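Local structure of ATP-dependent 6-phosphofructokinase subunit beta (Saccharomyces cerevisiae, 3O8O) at residues Pro521-Pro529 with Gln568-Ala576. The protein catalyses the ATP-dependent phosphorylation of D-fructose 6-phosphate to fructose 1,6-bisphosphate, the first committing step of glycolysis. Numbering follows the deposited sequence.
With FDP (2,6-di-O-phosphono-beta-D-fructofuranose), chain L.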
loop_
_atom_site.group_PDB
_atom_site.type_symbol
_atom_site.label_atom_id
_atom_site.label_comp_id
_atom_site.label_asym_id
_atom_site.label_seq_id
_atom_site.Cartn_x
_atom_site.Cartn_y
_atom_site.Cartn_z
ATOM N N PRO B 521 25.545 18.112 14.306
ATOM C CA PRO B 521 24.247 17.651 13.795
ATOM C C PRO B 521 23.868 18.204 12.426
ATOM O O PRO B 521 24.077 19.385 12.150
ATOM C CB PRO B 521 23.269 18.084 14.885
ATOM C CG PRO B 521 24.129 18.168 16.112
ATOM C CD PRO B 521 25.378 18.810 15.589
ATOM N N ALA B 522 23.318 17.336 11.575
ATOM C CA ALA B 522 22.881 17.717 10.237
ATOM C C ALA B 522 21.866 16.728 9.645
ATOM O O ALA B 522 22.151 15.548 9.391
ATOM C CB ALA B 522 24.069 17.857 9.327
ATOM N N THR B 523 20.663 17.246 9.438
ATOM C CA THR B 523 19.540 16.499 8.892
ATOM C C THR B 523 18.443 17.535 8.770
ATOM O O THR B 523 18.232 18.296 9.699
ATOM C CB THR B 523 19.068 15.431 9.855
ATOM O OG1 THR B 523 17.662 15.249 9.695
ATOM C CG2 THR B 523 19.310 15.854 11.274
ATOM N N LEU B 524 17.752 17.582 7.632
ATOM C CA LEU B 524 16.679 18.566 7.431
ATOM C C LEU B 524 15.541 18.387 8.451
ATOM O O LEU B 524 14.723 19.282 8.645
ATOM C CB LEU B 524 16.141 18.467 5.991
ATOM C CG LEU B 524 15.641 17.091 5.502
ATOM C CD1 LEU B 524 14.269 16.867 6.077
ATOM C CD2 LEU B 524 15.554 17.013 3.961
ATOM N N SER B 525 15.523 17.239 9.118
ATOM C CA SER B 525 14.504 16.930 10.096
ATOM C C SER B 525 14.700 17.580 11.448
ATOM O O SER B 525 13.735 17.761 12.190
ATOM C CB SER B 525 14.433 15.435 10.314
ATOM O OG SER B 525 14.411 14.793 9.075
ATOM N N ASN B 526 15.947 17.895 11.783
ATOM C CA ASN B 526 16.284 18.512 13.065
ATOM C C ASN B 526 15.860 17.592 14.211
ATOM O O ASN B 526 15.266 18.030 15.205
ATOM C CB ASN B 526 15.607 19.882 13.183
ATOM C CG ASN B 526 16.263 20.762 14.228
ATOM O OD1 ASN B 526 17.487 20.863 14.280
ATOM N ND2 ASN B 526 15.459 21.405 15.063
ATOM N N ASN B 527 16.187 16.310 14.062
ATOM C CA ASN B 527 15.834 15.283 15.048
ATOM C C ASN B 527 16.983 14.805 15.930
ATOM O O ASN B 527 16.824 13.869 16.724
ATOM C CB ASN B 527 15.214 14.061 14.340
ATOM C CG ASN B 527 16.190 13.360 13.389
ATOM O OD1 ASN B 527 16.880 13.999 12.589
ATOM N ND2 ASN B 527 16.229 12.042 13.460
ATOM N N VAL B 528 18.139 15.437 15.788
ATOM C CA VAL B 528 19.294 15.044 16.573
ATOM C C VAL B 528 19.352 15.787 17.893
ATOM O O VAL B 528 19.499 17.005 17.912
ATOM C CB VAL B 528 20.569 15.304 15.815
ATOM C CG1 VAL B 528 21.761 14.993 16.696
ATOM C CG2 VAL B 528 20.590 14.447 14.572
ATOM N N PRO B 529 19.269 15.051 19.017
ATOM C CA PRO B 529 19.299 15.601 20.371
ATOM C C PRO B 529 20.536 16.429 20.608
ATOM O O PRO B 529 21.566 16.173 20.012
ATOM C CB PRO B 529 19.296 14.355 21.251
ATOM C CG PRO B 529 18.651 13.331 20.413
ATOM C CD PRO B 529 19.266 13.580 19.073
ATOM N N GLN B 568 8.569 15.814 5.106
ATOM C CA GLN B 568 9.576 14.947 5.694
ATOM C C GLN B 568 9.849 15.277 7.129
ATOM O O GLN B 568 9.191 16.136 7.709
ATOM C CB GLN B 568 10.877 15.013 4.905
ATOM C CG GLN B 568 10.861 14.095 3.697
ATOM C CD GLN B 568 12.165 14.078 2.931
ATOM O OE1 GLN B 568 12.266 13.474 1.862
ATOM N NE2 GLN B 568 13.172 14.744 3.471
ATOM N N GLY B 569 10.802 14.570 7.712
ATOM C CA GLY B 569 11.145 14.838 9.077
ATOM C C GLY B 569 10.965 13.656 9.992
ATOM O O GLY B 569 10.992 13.810 11.214
ATOM N N GLY B 570 10.776 12.470 9.439
ATOM C CA GLY B 570 10.609 11.318 10.308
ATOM C C GLY B 570 9.608 11.519 11.448
ATOM O O GLY B 570 8.415 11.781 11.224
ATOM N N ASN B 571 10.064 11.397 12.683
ATOM C CA ASN B 571 9.146 11.569 13.784
ATOM C C ASN B 571 9.149 12.987 14.326
ATOM O O ASN B 571 8.506 13.263 15.361
ATOM C CB ASN B 571 9.486 10.604 14.915
ATOM C CG ASN B 571 9.254 9.164 14.544
ATOM O OD1 ASN B 571 8.249 8.824 13.937
ATOM N ND2 ASN B 571 10.170 8.309 14.930
ATOM N N SER B 572 9.872 13.875 13.652
ATOM C CA SER B 572 9.952 15.262 14.083
ATOM C C SER B 572 9.075 16.191 13.256
ATOM O O SER B 572 9.246 16.303 12.037
ATOM C CB SER B 572 11.385 15.760 14.015
ATOM O OG SER B 572 11.402 17.162 14.211
ATOM N N GLY B 573 8.152 16.870 13.936
ATOM C CA GLY B 573 7.253 17.797 13.271
ATOM C C GLY B 573 7.858 19.177 13.050
ATOM O O GLY B 573 7.188 20.122 12.628
ATOM N N TYR B 574 9.146 19.292 13.317
ATOM C CA TYR B 574 9.808 20.561 13.147
ATOM C C TYR B 574 9.584 21.179 11.756
ATOM O O TYR B 574 9.088 22.305 11.636
ATOM C CB TYR B 574 11.300 20.403 13.406
ATOM C CG TYR B 574 12.051 21.683 13.173
ATOM C CD1 TYR B 574 12.036 22.713 14.117
ATOM C CD2 TYR B 574 12.774 21.867 12.007
ATOM C CE1 TYR B 574 12.735 23.887 13.898
ATOM C CE2 TYR B 574 13.464 23.015 11.780
ATOM C CZ TYR B 574 13.456 24.027 12.722
ATOM O OH TYR B 574 14.226 25.142 12.482
ATOM N N LEU B 575 9.950 20.444 10.707
ATOM C CA LEU B 575 9.811 20.945 9.344
ATOM C C LEU B 575 8.380 21.289 8.945
ATOM O O LEU B 575 8.117 22.358 8.390
ATOM C CB LEU B 575 10.398 19.942 8.365
ATOM C CG LEU B 575 10.319 20.282 6.861
ATOM C CD1 LEU B 575 11.002 21.602 6.482
ATOM C CD2 LEU B 575 10.954 19.138 6.113
ATOM N N ALA B 576 7.446 20.392 9.220
ATOM C CA ALA B 576 6.058 20.660 8.875
ATOM C C ALA B 576 5.554 21.916 9.603
ATOM O O ALA B 576 4.862 22.752 9.016
ATOM C CB ALA B 576 5.207 19.463 9.243
HETATM P P1 FDP L . 16.198 11.463 8.808
HETATM O O1P FDP L . 17.361 10.867 9.501
HETATM O O2P FDP L . 16.228 13.069 8.883
HETATM O O3P FDP L . 14.808 11.013 9.487
HETATM O O1 FDP L . 12.956 12.642 6.207
HETATM C C1 FDP L . 13.862 11.959 7.079
HETATM C C2 FDP L . 15.170 11.647 6.349
HETATM O O2 FDP L . 16.144 11.091 7.240
HETATM C C3 FDP L . 15.698 12.904 5.654
HETATM O O3 FDP L . 16.906 13.309 6.302
HETATM C C4 FDP L . 16.016 12.399 4.250
HETATM O O4 FDP L . 15.834 13.478 3.329
HETATM C C5 FDP L . 14.898 11.377 4.081
HETATM O O5 FDP L . 14.937 10.671 5.327
HETATM C C6 FDP L . 15.108 10.381 2.939
HETATM O O6 FDP L . 16.196 9.500 3.232
HETATM P P2 FDP L . 16.372 8.111 2.437
HETATM O O4P FDP L . 17.399 7.247 3.057
HETATM O O5P FDP L . 14.930 7.401 2.386
HETATM O O6P FDP L . 16.725 8.522 0.922
#
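S572 and S525 supply the one hydrogen bond that passes directly between 521-529 and 568-576: S572 OG donates to S525 O at 3.1 Å, nearly in line with the carbonyl (C=O...OG 160°). The same OG accepts from Y574 N, closing an ST turn at the start of helix 574-583. On the other segment T523 OG1 accepts from S525 N at 3.0 Å, a second ST turn, within the type I turn T523 to N526.

The turns after strands 519-521 and 561-567, which belong to separate sheets, meet at the allosteric site for fructose 2,6-bisphosphate, in what is probably the regulatory C-terminal PFK domain. T523 OG1 and S525 OG both donate to FDP O2P, S525 OG at 2.5 Å, and G569 N reaches FDP O1 at 3.3 Å. G569 opens a type II' turn closed by S572 N to G569 O, and G569 CA lies 3.3 Å from S525 OG.

Side-chain packing adds to these bonds. N526 lies over one face of the Y574 ring, with CB off-centre at 4.1 Å from the ring centroid in a CH-pi contact and ND2 above the middle; its amide is tilted 52° from the ring, while OD1 accepts from S534 N. Y574 has CG anti to its backbone N (chi1 177°), which carries the ring out to N526, and W749 meets it edge-to-face. Replacing Y574 by an alanine would remove the ring, and N526 CB and W749 would probably lose their aromatic partner. L524 CD1 touches L575 CD2 at 4.0 Å.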